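Local atomic coordinates of ABC transporter, periplasmic substrate-binding protein (Thermotoga maritima, PDB entry 2HPG), a protein that probably binds a small solute in the periplasm and delivers it to a tripartite ATP-independent (TRAP) transporter in the inner membrane. Residues V54-I59 and V68-D73; A75-Y80 and F230-A235; L159-P164 and E171-L176. One frame throughout, in Å; residues are numbered along the deposited sequence. Where two conformers were deposited one is given.

Contact 1 of 3, residues V54-I59 and V68-D73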
ATOM      1  N   VAL A  54       9.365  16.265   6.382  1.00 51.37           N
ATOM      2  CA  VAL A  54       9.743  17.299   5.402  1.00 51.86           C
ATOM      3  C   VAL A  54       8.839  17.263   4.152  1.00 52.48           C
ATOM      4  O   VAL A  54       8.598  16.195   3.579  1.00 52.49           O
ATOM      5  CB  VAL A  54      11.239  17.166   4.970  1.00 51.85           C
ATOM      6  CG1 VAL A  54      12.168  17.576   6.108  1.00 51.94           C
ATOM      7  CG2 VAL A  54      11.552  15.749   4.508  1.00 52.03           C
ATOM      8  N   GLU A  55       8.332  18.434   3.749  1.00 53.03           N
ATOM      9  CA  GLU A  55       7.584  18.577   2.491  1.00 53.34           C
ATOM     10  C   GLU A  55       8.327  17.930   1.326  1.00 53.37           C
ATOM     11  O   GLU A  55       9.510  18.210   1.108  1.00 53.72           O
ATOM     12  CB  GLU A  55       7.369  20.057   2.130  1.00 53.55           C
ATOM     13  CG  GLU A  55       6.344  20.802   2.976  1.00 54.36           C
ATOM     14  CD  GLU A  55       5.844  22.078   2.310  1.00 54.56           C
ATOM     15  OE1 GLU A  55       5.411  22.019   1.132  1.00 56.43           O
ATOM     16  OE2 GLU A  55       5.876  23.141   2.970  1.00 56.87           O
ATOM     17  N   GLU A  56       7.628  17.066   0.594  1.00 53.14           N
ATOM     18  CA  GLU A  56       8.088  16.565  -0.699  1.00 53.04           C
ATOM     19  C   GLU A  56       6.907  16.596  -1.666  1.00 52.31           C
ATOM     20  O   GLU A  56       5.838  16.029  -1.383  1.00 52.56           O
ATOM     21  CB  GLU A  56       8.605  15.126  -0.598  1.00 53.13           C
ATOM     22  CG  GLU A  56       9.708  14.899   0.413  1.00 53.48           C
ATOM     23  CD  GLU A  56      10.349  13.527   0.263  1.00 53.84           C
ATOM     24  OE1 GLU A  56      10.902  13.236  -0.831  1.00 54.46           O
ATOM     25  OE2 GLU A  56      10.301  12.744   1.240  1.00 54.60           O
ATOM     26  N   ASP A  57       7.101  17.258  -2.800  1.00 51.23           N
ATOM     27  CA  ASP A  57       6.079  17.311  -3.829  1.00 50.27           C
ATOM     28  C   ASP A  57       6.430  16.277  -4.901  1.00 49.55           C
ATOM     29  O   ASP A  57       6.817  16.613  -6.023  1.00 49.20           O
ATOM     30  CB  ASP A  57       5.977  18.729  -4.398  1.00 50.81           C
ATOM     31  CG  ASP A  57       4.559  19.078  -4.842  1.00 52.34           C
ATOM     32  OD1 ASP A  57       3.826  18.175  -5.334  1.00 52.65           O
ATOM     33  OD2 ASP A  57       4.182  20.268  -4.686  1.00 54.92           O
ATOM     34  N   ILE A  58       6.278  15.004  -4.530  1.00 48.54           N
ATOM     35  CA  ILE A  58       6.748  13.882  -5.354  1.00 47.77           C
ATOM     36  C   ILE A  58       6.075  13.827  -6.736  1.00 46.92           C
ATOM     37  O   ILE A  58       6.714  13.484  -7.724  1.00 46.96           O
ATOM     38  CB  ILE A  58       6.615  12.510  -4.605  1.00 47.68           C
ATOM     39  CG1 ILE A  58       5.148  12.093  -4.412  1.00 47.88           C
ATOM     40  CG2 ILE A  58       7.349  12.561  -3.258  1.00 47.22           C
ATOM     41  CD1 ILE A  58       4.972  10.742  -3.724  1.00 47.64           C
ATOM     42  N   ILE A  59       4.799  14.182  -6.801  1.00 46.16           N
ATOM     43  CA  ILE A  59       4.061  14.160  -8.064  1.00 46.00           C
ATOM     44  C   ILE A  59       4.524  15.273  -8.993  1.00 45.47           C
ATOM     45  O   ILE A  59       4.611  15.077 -10.197  1.00 45.10           O
ATOM     46  CB  ILE A  59       2.520  14.278  -7.834  1.00 45.97           C
ATOM     47  CG1 ILE A  59       2.011  13.093  -7.004  1.00 45.85           C
ATOM     48  CG2 ILE A  59       1.759  14.377  -9.168  1.00 46.05           C
ATOM     49  CD1 ILE A  59       2.381  11.734  -7.569  1.00 44.88           C
ATOM     50  N   VAL A  68      12.942  10.241 -11.962  1.00 22.90           N
ATOM     51  CA  VAL A  68      12.632   9.848 -10.602  1.00 21.87           C
ATOM     52  C   VAL A  68      11.390   8.946 -10.564  1.00 21.17           C
ATOM     53  O   VAL A  68      10.519   9.022 -11.434  1.00 20.09           O
ATOM     54  CB  VAL A  68      12.443  11.095  -9.704  1.00 22.57           C
ATOM     55  CG1 VAL A  68      11.126  11.776 -10.008  1.00 21.34           C
ATOM     56  CG2 VAL A  68      12.510  10.704  -8.240  1.00 23.81           C
ATOM     57  N   GLY A  69      11.339   8.074  -9.558  1.00 20.58           N
ATOM     58  CA  GLY A  69      10.178   7.247  -9.311  1.00 20.12           C
ATOM     59  C   GLY A  69       9.843   7.195  -7.847  1.00 20.01           C
ATOM     60  O   GLY A  69      10.668   7.565  -7.002  1.00 19.15           O
ATOM     61  N   TRP A  70       8.626   6.752  -7.538  1.00 20.00           N
ATOM     62  CA  TRP A  70       8.201   6.620  -6.154  1.00 20.70           C
ATOM     63  C   TRP A  70       7.338   5.389  -5.937  1.00 19.65           C
ATOM     64  O   TRP A  70       6.517   5.006  -6.792  1.00 18.99           O
ATOM     65  CB  TRP A  70       7.412   7.852  -5.685  1.00 22.11           C
ATOM     66  CG  TRP A  70       8.093   9.130  -5.945  1.00 24.42           C
ATOM     67  CD1 TRP A  70       7.868   9.988  -6.989  1.00 25.25           C
ATOM     68  CD2 TRP A  70       9.131   9.721  -5.154  1.00 25.15           C
ATOM     69  NE1 TRP A  70       8.716  11.069  -6.901  1.00 25.95           N
ATOM     70  CE2 TRP A  70       9.501  10.929  -5.783  1.00 25.67           C
ATOM     71  CE3 TRP A  70       9.794   9.336  -3.989  1.00 25.04           C
ATOM     72  CZ2 TRP A  70      10.493  11.767  -5.266  1.00 26.47           C
ATOM     73  CZ3 TRP A  70      10.789  10.170  -3.474  1.00 25.07           C
ATOM     74  CH2 TRP A  70      11.128  11.367  -4.115  1.00 25.17           C
ATOM     75  N   ASN A  71       7.541   4.791  -4.769  1.00 18.54           N
ATOM     76  CA  ASN A  71       6.648   3.813  -4.187  1.00 17.91           C
ATOM     77  C   ASN A  71       5.542   4.596  -3.514  1.00 18.03           C
ATOM     78  O   ASN A  71       5.763   5.168  -2.451  1.00 18.46           O
ATOM     79  CB  ASN A  71       7.429   2.980  -3.163  1.00 17.61           C
ATOM     80  CG  ASN A  71       6.545   2.054  -2.327  1.00 17.64           C
ATOM     81  OD1 ASN A  71       5.863   1.193  -2.862  1.00 13.73           O
ATOM     82  ND2 ASN A  71       6.619   2.190  -0.999  1.00 17.35           N
ATOM     83  N   THR A  72       4.367   4.660  -4.128  1.00 17.76           N
ATOM     84  CA  THR A  72       3.256   5.425  -3.545  1.00 17.65           C
ATOM     85  C   THR A  72       2.020   4.513  -3.422  1.00 18.05           C
ATOM     86  O   THR A  72       2.168   3.303  -3.308  1.00 16.81           O
ATOM     87  CB  THR A  72       2.997   6.696  -4.377  1.00 17.46           C
ATOM     88  OG1 THR A  72       2.004   7.507  -3.739  1.00 17.88           O
ATOM     89  CG2 THR A  72       2.567   6.349  -5.777  1.00 16.60           C
ATOM     90  N   ASP A  73       0.807   5.076  -3.418  1.00 18.59           N
ATOM     91  CA  ASP A  73      -0.405   4.254  -3.378  1.00 18.97           C
ATOM     92  C   ASP A  73      -1.594   4.940  -4.057  1.00 19.39           C
ATOM     93  O   ASP A  73      -1.477   6.087  -4.492  1.00 18.81           O
ATOM     94  CB  ASP A  73      -0.725   3.877  -1.942  1.00 19.29           C
ATOM     95  CG  ASP A  73      -0.989   5.076  -1.068  1.00 20.32           C
ATOM     96  OD1 ASP A  73      -1.526   6.099  -1.551  1.00 20.74           O
ATOM     97  OD2 ASP A  73      -0.677   4.974   0.127  1.00 22.38           O
TER
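Ile58 sets its CB over one face of the Trp70 indole, and this pair supplies most of the 221 Å² buried between residues 54-59 and 68-73. The evidence for a CH-pi contact is direct: Ile58 CB sits 3.5 Å from the centroid of the five-membered ring of Trp70, only 13° off the ring normal. The methyl CG2 of Ile58 then reaches toward the six-membered ring, 3.7 Å from Trp70 CE2, while the other branch runs on along the strand and leaves CD1 4.4 Å from Thr72 OG1. This spread of the two branches follows from the first torsion of Ile58, which puts CG1 between the backbone N and the carbonyl carbon (chi1 69°) and CG2 beside the N. Val68 CG2 stands 3.5 Å above the opposite face of the indole, toward its rim, so aliphatic carbons lie against both faces.

The looser side is the exposed one. Here Glu56 OE1 comes obliquely to within 3.8 Å of Trp70 CH2, with the carboxylate and ring planes 77° apart; the other carboxylate oxygen of Glu56, OE2, is hydrogen-bonded with His15 NE2. A leucine in place of Trp70 would probably leave Ile58 CB and CG2 without the flat aromatic face they rest on, and open a gap between the helix start and the strand. Asp57 occupies the N-cap position of helix 58-64, which returns the chain into strand 68-73; the arrangement is the packing of a helix on a sheet strand, typical of the alpha/beta lobes of periplasmic binding proteins.

Contact 2 of 3, residues A75-Y80 and F230-A235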
ATOM      1  N   ALA A  75      -4.339   5.911  -2.762  1.00 22.03           N
ATOM      2  CA  ALA A  75      -4.866   6.986  -1.955  1.00 23.25           C
ATOM      3  C   ALA A  75      -4.230   8.311  -2.403  1.00 24.10           C
ATOM      4  O   ALA A  75      -4.846   9.368  -2.300  1.00 24.62           O
ATOM      5  CB  ALA A  75      -4.619   6.723  -0.471  1.00 22.65           C
ATOM      6  N   ARG A  76      -2.992   8.238  -2.890  1.00 24.81           N
ATOM      7  CA  ARG A  76      -2.315   9.395  -3.484  1.00 25.02           C
ATOM      8  C   ARG A  76      -2.763   9.598  -4.937  1.00 24.98           C
ATOM      9  O   ARG A  76      -3.265  10.659  -5.300  1.00 24.97           O
ATOM     10  CB  ARG A  76      -0.790   9.205  -3.388  1.00 25.42           C
ATOM     11  CG  ARG A  76       0.069  10.152  -4.236  1.00 27.83           C
ATOM     12  CD  ARG A  76       0.376  11.440  -3.525  1.00 34.34           C
ATOM     13  NE  ARG A  76       1.400  11.239  -2.493  1.00 36.69           N
ATOM     14  CZ  ARG A  76       2.115  12.214  -1.932  1.00 38.66           C
ATOM     15  NH1 ARG A  76       1.948  13.479  -2.311  1.00 39.77           N
ATOM     16  NH2 ARG A  76       3.022  11.920  -0.997  1.00 38.29           N
ATOM     17  N   LEU A  77      -2.612   8.575  -5.765  1.00 25.01           N
ATOM     18  CA  LEU A  77      -2.980   8.697  -7.177  1.00 25.19           C
ATOM     19  C   LEU A  77      -4.456   9.041  -7.365  1.00 25.98           C
ATOM     20  O   LEU A  77      -4.832   9.666  -8.349  1.00 25.47           O
ATOM     21  CB  LEU A  77      -2.662   7.412  -7.924  1.00 24.66           C
ATOM     22  CG  LEU A  77      -1.187   7.029  -7.886  1.00 23.55           C
ATOM     23  CD1 LEU A  77      -0.948   5.769  -8.702  1.00 22.06           C
ATOM     24  CD2 LEU A  77      -0.338   8.188  -8.388  1.00 22.14           C
ATOM     25  N   GLY A  78      -5.287   8.617  -6.419  1.00 26.96           N
ATOM     26  CA  GLY A  78      -6.706   8.918  -6.432  1.00 28.03           C
ATOM     27  C   GLY A  78      -7.006  10.391  -6.232  1.00 29.12           C
ATOM     28  O   GLY A  78      -8.158  10.806  -6.388  1.00 29.64           O
HETATM   29  N   MSE A  79      -6.002  11.186  -5.855  1.00 29.78           N
HETATM   30  CA  MSE A  79      -6.135  12.641  -5.816  0.60 31.56           C
HETATM   31  C   MSE A  79      -6.198  13.211  -7.223  1.00 30.21           C
HETATM   32  O   MSE A  79      -6.697  14.294  -7.426  1.00 30.38           O
HETATM   33  CB  MSE A  79      -4.941  13.290  -5.119  0.60 32.08           C
HETATM   34  CG  MSE A  79      -4.818  13.024  -3.639  0.60 34.40           C
HETATM   35 SE   MSE A  79      -3.306  14.030  -2.879  0.60 41.94          SE
HETATM   36  CE  MSE A  79      -3.802  13.759  -0.991  0.60 35.96           C
ATOM     37  N   TYR A  80      -5.662  12.471  -8.192  1.00 30.09           N
ATOM     38  CA  TYR A  80      -5.537  12.933  -9.569  1.00 29.88           C
ATOM     39  C   TYR A  80      -6.616  12.350 -10.461  1.00 29.73           C
ATOM     40  O   TYR A  80      -7.444  13.107 -10.977  1.00 29.82           O
ATOM     41  CB  TYR A  80      -4.127  12.635 -10.084  1.00 30.28           C
ATOM     42  CG  TYR A  80      -3.127  13.307  -9.189  1.00 30.70           C
ATOM     43  CD1 TYR A  80      -2.823  14.657  -9.344  1.00 30.90           C
ATOM     44  CD2 TYR A  80      -2.563  12.625  -8.123  1.00 30.61           C
ATOM     45  CE1 TYR A  80      -1.953  15.287  -8.495  1.00 31.31           C
ATOM     46  CE2 TYR A  80      -1.706  13.248  -7.266  1.00 31.50           C
ATOM     47  CZ  TYR A  80      -1.398  14.575  -7.451  1.00 30.88           C
ATOM     48  OH  TYR A  80      -0.513  15.171  -6.593  1.00 31.71           O
ATOM     49  N   PHE A 230       1.614   1.431  -5.434  1.00 17.99           N
ATOM     50  CA  PHE A 230       1.763   1.733  -6.851  1.00 18.32           C
ATOM     51  C   PHE A 230       3.144   2.298  -7.096  1.00 18.54           C
ATOM     52  O   PHE A 230       3.596   3.162  -6.369  1.00 17.61           O
ATOM     53  CB  PHE A 230       0.711   2.743  -7.276  1.00 18.78           C
ATOM     54  CG  PHE A 230      -0.614   2.136  -7.546  1.00 19.77           C
ATOM     55  CD1 PHE A 230      -1.140   2.149  -8.822  1.00 20.19           C
ATOM     56  CD2 PHE A 230      -1.326   1.508  -6.532  1.00 20.51           C
ATOM     57  CE1 PHE A 230      -2.361   1.573  -9.072  1.00 21.42           C
ATOM     58  CE2 PHE A 230      -2.543   0.925  -6.788  1.00 20.53           C
ATOM     59  CZ  PHE A 230      -3.059   0.971  -8.065  1.00 21.15           C
ATOM     60  N   GLU A 231       3.818   1.788  -8.118  1.00 19.05           N
ATOM     61  CA  GLU A 231       5.201   2.145  -8.390  1.00 19.27           C
ATOM     62  C   GLU A 231       5.195   3.009  -9.638  1.00 19.77           C
ATOM     63  O   GLU A 231       4.836   2.541 -10.714  1.00 19.37           O
ATOM     64  CB  GLU A 231       6.039   0.876  -8.575  1.00 19.86           C
ATOM     65  CG  GLU A 231       5.860  -0.157  -7.462  1.00 17.57           C
ATOM     66  CD  GLU A 231       6.165   0.396  -6.081  1.00 17.88           C
ATOM     67  OE1 GLU A 231       7.109   1.191  -6.005  1.00 16.63           O
ATOM     68  OE2 GLU A 231       5.462   0.037  -5.085  1.00 14.82           O
ATOM     69  N   ILE A 232       5.528   4.289  -9.473  1.00 19.32           N
ATOM     70  CA  ILE A 232       5.373   5.265 -10.548  1.00 19.80           C
ATOM     71  C   ILE A 232       6.702   5.865 -10.993  1.00 20.49           C
ATOM     72  O   ILE A 232       7.649   5.929 -10.209  1.00 19.88           O
ATOM     73  CB  ILE A 232       4.367   6.394 -10.169  1.00 19.62           C
ATOM     74  CG1 ILE A 232       4.890   7.256  -9.008  1.00 19.36           C
ATOM     75  CG2 ILE A 232       3.011   5.791  -9.811  1.00 18.67           C
ATOM     76  CD1 ILE A 232       4.036   8.479  -8.711  1.00 18.45           C
ATOM     77  N   VAL A 233       6.760   6.245 -12.271  1.00 20.95           N
ATOM     78  CA  VAL A 233       7.843   7.054 -12.841  1.00 21.90           C
ATOM     79  C   VAL A 233       7.252   8.136 -13.754  1.00 22.91           C
ATOM     80  O   VAL A 233       6.062   8.114 -14.059  1.00 23.14           O
ATOM     81  CB  VAL A 233       8.883   6.231 -13.662  1.00 21.86           C
ATOM     82  CG1 VAL A 233       9.688   5.288 -12.770  1.00 22.01           C
ATOM     83  CG2 VAL A 233       8.226   5.464 -14.834  1.00 21.95           C
ATOM     84  N   SER A 234       8.086   9.095 -14.158  1.00 23.61           N
ATOM     85  CA  SER A 234       7.698  10.097 -15.149  1.00 24.30           C
ATOM     86  C   SER A 234       7.367   9.434 -16.471  1.00 24.73           C
ATOM     87  O   SER A 234       8.176   8.667 -16.998  1.00 24.01           O
ATOM     88  CB  SER A 234       8.836  11.097 -15.390  1.00 24.55           C
ATOM     89  OG  SER A 234       8.513  11.945 -16.472  1.00 26.73           O
ATOM     90  N   ALA A 235       6.187   9.739 -17.015  1.00 25.45           N
ATOM     91  CA  ALA A 235       5.801   9.219 -18.335  1.00 26.55           C
ATOM     92  C   ALA A 235       6.765   9.721 -19.414  1.00 27.69           C
ATOM     93  O   ALA A 235       7.161   8.949 -20.300  1.00 29.02           O
ATOM     94  CB  ALA A 235       4.371   9.613 -18.665  1.00 26.17           C
TER
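Leu77 meets strand 218-234 through a single methyl: its CD1 lies 3.6 Å from Phe230 CD1 and 3.7 Å from Phe230 CB. The approach to the ring is oblique, and the two side chains cross at a slant. The same Leu77 CD1 also comes to 4.1 Å from Ile232 CG2, a looser touch. Phe230 and Ile232 are two residues apart on the strand and point to the same side of it, which is why one methyl can reach both.

Leu77 reaches this far because CG stands anti to its carbonyl carbon and the chain then extends (chi2 -178°), carrying CD1 away from the helix. All three side chains are buried, and the contact is wholly apolar. It is helix-on-sheet packing within an alpha/beta lobe of the periplasmic binding protein fold, joining the short helix 74-77 to a long strand some 150 residues further along the chain.

Further out, the Phe230 ring meets that of Phe135 with planes about 20° apart, and Ile84 touches both Leu77 and Phe230. Leu124 of helix 115-128 packs on Leu77 as well. The strand carrying Phe230 and Ile232 is fixed by their backbone hydrogen bonds with Thr72 and Trp70 of neighbouring strand 68-73. Past Leu77, Tyr80 N bonds to Leu77 O at 2.9 Å. At the start of the helix, Asp73 OD1 caps Arg76 N.

Contact 3 of 3, residues L159-P164 and E171-L176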
ATOM      1  N   LEU A 159     -12.968   5.884  19.898  1.00 22.89           N
ATOM      2  CA  LEU A 159     -11.535   5.598  19.915  1.00 22.42           C
ATOM      3  C   LEU A 159     -10.786   6.420  18.863  1.00 21.87           C
ATOM      4  O   LEU A 159     -11.109   6.353  17.682  1.00 21.90           O
ATOM      5  CB  LEU A 159     -11.247   4.107  19.700  1.00 22.87           C
ATOM      6  CG  LEU A 159     -11.598   3.109  20.820  1.00 23.43           C
ATOM      7  CD1 LEU A 159     -10.888   1.794  20.562  1.00 22.39           C
ATOM      8  CD2 LEU A 159     -11.247   3.614  22.200  1.00 24.04           C
ATOM      9  N   ARG A 160      -9.782   7.176  19.306  1.00 20.50           N
ATOM     10  CA  ARG A 160      -8.914   7.909  18.396  1.00 19.88           C
ATOM     11  C   ARG A 160      -7.889   6.932  17.835  1.00 19.08           C
ATOM     12  O   ARG A 160      -6.970   6.549  18.529  1.00 18.77           O
ATOM     13  CB  ARG A 160      -8.191   9.056  19.106  1.00 20.17           C
ATOM     14  CG  ARG A 160      -9.077  10.232  19.554  1.00 20.21           C
ATOM     15  CD  ARG A 160      -9.615  10.099  20.947  1.00 20.67           C
ATOM     16  NE  ARG A 160      -8.617   9.642  21.920  1.00 21.58           N
ATOM     17  CZ  ARG A 160      -7.650  10.383  22.444  1.00 21.52           C
ATOM     18  NH1 ARG A 160      -7.537  11.672  22.144  1.00 22.66           N
ATOM     19  NH2 ARG A 160      -6.792   9.828  23.306  1.00 20.26           N
ATOM     20  N   ILE A 161      -8.050   6.548  16.578  1.00 17.89           N
ATOM     21  CA  ILE A 161      -7.131   5.595  15.919  1.00 17.42           C
ATOM     22  C   ILE A 161      -6.329   6.273  14.817  1.00 17.57           C
ATOM     23  O   ILE A 161      -6.898   6.846  13.879  1.00 17.37           O
ATOM     24  CB  ILE A 161      -7.924   4.434  15.273  1.00 17.43           C
ATOM     25  CG1 ILE A 161      -8.673   3.619  16.342  1.00 16.53           C
ATOM     26  CG2 ILE A 161      -7.023   3.542  14.474  1.00 15.50           C
ATOM     27  CD1 ILE A 161      -7.763   2.977  17.415  1.00 16.74           C
ATOM     28  N   ARG A 162      -5.010   6.181  14.900  1.00 17.49           N
ATOM     29  CA  ARG A 162      -4.179   6.884  13.949  1.00 17.58           C
ATOM     30  C   ARG A 162      -4.167   6.068  12.666  1.00 17.23           C
ATOM     31  O   ARG A 162      -4.119   4.822  12.687  1.00 15.56           O
ATOM     32  CB  ARG A 162      -2.782   7.204  14.510  1.00 18.43           C
ATOM     33  CG  ARG A 162      -1.633   6.442  13.938  1.00 20.08           C
ATOM     34  CD  ARG A 162      -0.965   7.061  12.745  1.00 20.19           C
ATOM     35  NE  ARG A 162      -0.571   5.998  11.857  1.00 21.74           N
ATOM     36  CZ  ARG A 162       0.196   6.067  10.773  1.00 18.71           C
ATOM     37  NH1 ARG A 162       0.859   7.139  10.387  1.00 20.21           N
ATOM     38  NH2 ARG A 162       0.348   4.948  10.087  1.00 18.59           N
ATOM     39  N   THR A 163      -4.292   6.782  11.553  1.00 17.24           N
ATOM     40  CA  THR A 163      -4.273   6.161  10.217  1.00 17.30           C
ATOM     41  C   THR A 163      -3.649   7.210   9.275  1.00 16.97           C
ATOM     42  O   THR A 163      -3.623   8.381   9.623  1.00 15.74           O
ATOM     43  CB  THR A 163      -5.701   5.723   9.826  1.00 18.02           C
ATOM     44  OG1 THR A 163      -5.664   4.915   8.644  1.00 17.89           O
ATOM     45  CG2 THR A 163      -6.600   6.933   9.633  1.00 17.46           C
ATOM     46  N   PRO A 164      -3.060   6.793   8.136  1.00 17.51           N
ATOM     47  CA  PRO A 164      -2.418   7.763   7.235  1.00 17.78           C
ATOM     48  C   PRO A 164      -3.347   8.906   6.826  1.00 18.97           C
ATOM     49  O   PRO A 164      -4.554   8.814   7.021  1.00 19.44           O
ATOM     50  CB  PRO A 164      -2.019   6.907   6.053  1.00 17.81           C
ATOM     51  CG  PRO A 164      -1.812   5.574   6.636  1.00 18.12           C
ATOM     52  CD  PRO A 164      -2.868   5.416   7.651  1.00 17.27           C
ATOM     53  N   GLU A 171     -11.509   8.309   5.846  1.00 21.45           N
ATOM     54  CA  GLU A 171     -12.936   8.013   5.660  1.00 21.92           C
ATOM     55  C   GLU A 171     -13.257   6.556   5.910  1.00 21.80           C
ATOM     56  O   GLU A 171     -14.307   6.253   6.435  1.00 22.02           O
ATOM     57  CB  GLU A 171     -13.362   8.365   4.236  1.00 22.95           C
ATOM     58  CG  GLU A 171     -13.244   9.839   3.924  1.00 26.51           C
ATOM     59  CD  GLU A 171     -14.293  10.671   4.613  1.00 30.68           C
ATOM     60  OE1 GLU A 171     -15.342  10.106   5.017  1.00 31.35           O
ATOM     61  OE2 GLU A 171     -14.059  11.899   4.760  1.00 35.59           O
ATOM     62  N   SER A 172     -12.356   5.663   5.513  1.00 21.72           N
ATOM     63  CA  SER A 172     -12.488   4.239   5.803  1.00 21.79           C
ATOM     64  C   SER A 172     -12.553   3.954   7.316  1.00 21.97           C
ATOM     65  O   SER A 172     -13.489   3.302   7.787  1.00 21.92           O
ATOM     66  CB  SER A 172     -11.327   3.470   5.173  1.00 21.97           C
ATOM     67  OG  SER A 172     -11.484   3.401   3.767  1.00 20.90           O
ATOM     68  N   ILE A 173     -11.568   4.449   8.063  1.00 21.79           N
ATOM     69  CA  ILE A 173     -11.506   4.219   9.510  1.00 21.75           C
ATOM     70  C   ILE A 173     -12.669   4.875  10.238  1.00 22.50           C
ATOM     71  O   ILE A 173     -13.218   4.317  11.216  1.00 22.77           O
ATOM     72  CB  ILE A 173     -10.159   4.696  10.106  1.00 21.56           C
ATOM     73  CG1 ILE A 173      -9.005   3.821   9.588  1.00 20.30           C
ATOM     74  CG2 ILE A 173     -10.194   4.676  11.621  1.00 20.58           C
ATOM     75  CD1 ILE A 173      -9.241   2.323   9.701  1.00 19.41           C
ATOM     76  N   ARG A 174     -13.067   6.046   9.754  1.00 22.70           N
ATOM     77  CA  ARG A 174     -14.285   6.703  10.253  1.00 23.27           C
ATOM     78  C   ARG A 174     -15.546   5.868  10.008  1.00 22.77           C
ATOM     79  O   ARG A 174     -16.382   5.742  10.881  1.00 22.48           O
ATOM     80  CB  ARG A 174     -14.437   8.093   9.631  1.00 23.04           C
ATOM     81  CG  ARG A 174     -15.572   8.903  10.197  1.00 23.51           C
ATOM     82  CD  ARG A 174     -15.557  10.299   9.607  1.00 25.75           C
ATOM     83  NE  ARG A 174     -16.757  11.077   9.929  1.00 30.22           N
ATOM     84  CZ  ARG A 174     -17.915  11.007   9.262  1.00 31.66           C
ATOM     85  NH1 ARG A 174     -18.066  10.164   8.250  1.00 32.95           N
ATOM     86  NH2 ARG A 174     -18.945  11.783   9.617  1.00 30.85           N
ATOM     87  N   SER A 175     -15.682   5.295   8.822  1.00 22.84           N
ATOM     88  CA  SER A 175     -16.864   4.505   8.505  1.00 23.42           C
ATOM     89  C   SER A 175     -16.953   3.201   9.320  1.00 23.56           C
ATOM     90  O   SER A 175     -18.056   2.724   9.608  1.00 23.57           O
ATOM     91  CB  SER A 175     -16.904   4.186   7.015  1.00 23.92           C
ATOM     92  OG  SER A 175     -16.001   3.135   6.729  1.00 26.27           O
ATOM     93  N   LEU A 176     -15.800   2.630   9.689  1.00 23.38           N
ATOM     94  CA  LEU A 176     -15.751   1.422  10.543  1.00 22.88           C
ATOM     95  C   LEU A 176     -16.182   1.688  11.981  1.00 22.94           C
ATOM     96  O   LEU A 176     -16.613   0.772  12.682  1.00 23.71           O
ATOM     97  CB  LEU A 176     -14.351   0.814  10.539  1.00 22.50           C
ATOM     98  CG  LEU A 176     -13.887   0.271   9.193  1.00 22.62           C
ATOM     99  CD1 LEU A 176     -12.555  -0.479   9.314  1.00 21.97           C
ATOM    100  CD2 LEU A 176     -14.950  -0.606   8.578  1.00 20.87           C
TER
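Thr163 and Ile173 face each other with their CA atoms 7.5 Å apart, the nearest CA pair between residues 159-164 and 171-176. Their side chains slide past one another in opposite directions. The CG1 of Ile173 does the touching, lying 3.6 Å from Thr163 OG1, 3.8 Å from Thr163 CB and 3.9 Å from Thr163 CG2, so this one carbon of Ile173 meets CB and both branches of Thr163. In Thr163 the hydroxyl stands opposite the backbone N across the CA-CB bond (chi1 -170°). That hydroxyl is satisfied by a hydrogen bond with Glu201 OE1 of strand 199-202, so a buried oxygen can lie beside a hydrocarbon chain without being stranded.

Ile161, two residues earlier on the same side of the strand, makes the lighter second contact: its CB is 4.3 Å from Ile173 CG2, although the far end of its side chain leads away from the helix. The 122 Å² buried is thus centred on one helix residue against two residues of 159-164. Along the helix, Ser172 O accepts two bonds, from Leu176 N and from Ser175 OG at 2.7 Å, with that donor oxygen lying 22° out of the carbonyl plane.

Strand 160-162 and helix 167-176 are the first two elements of a beta-alpha-beta unit completed by strand 179-181, which lies parallel to strand 160-162 and is joined to it by backbone hydrogen bonds of Leu159 and Ile161. Beyond the unit, Ile173 also touches His224 and Phe225 of strand 218-234, while Ile161 packs on Thr146 of strand 130-146.

All three contacts pack strand segments against helical ones, yet contact 1 alone has an exposed participant; every touching residue of contacts 2 and 3 is buried. Contacts 1 and 2 share one neighbourhood of the sheet, centres 9 Å apart: strands 68-73 and 218-234 pair antiparallel, with Thr72 N 2.8 Å from Phe230 O, and helix 74-77 of contact 2 directly follows strand 68-73 of contact 1. Contact 3 lies 24 and 23 Å from them, centre to centre, and touches neither, though its strand belongs to the same extended sheet. Chemistry follows place: an indole face with a carboxylate near solvent in contact 1, pure hydrocarbon in contact 2, and a buried threonine hydroxyl beside an isoleucine in contact 3.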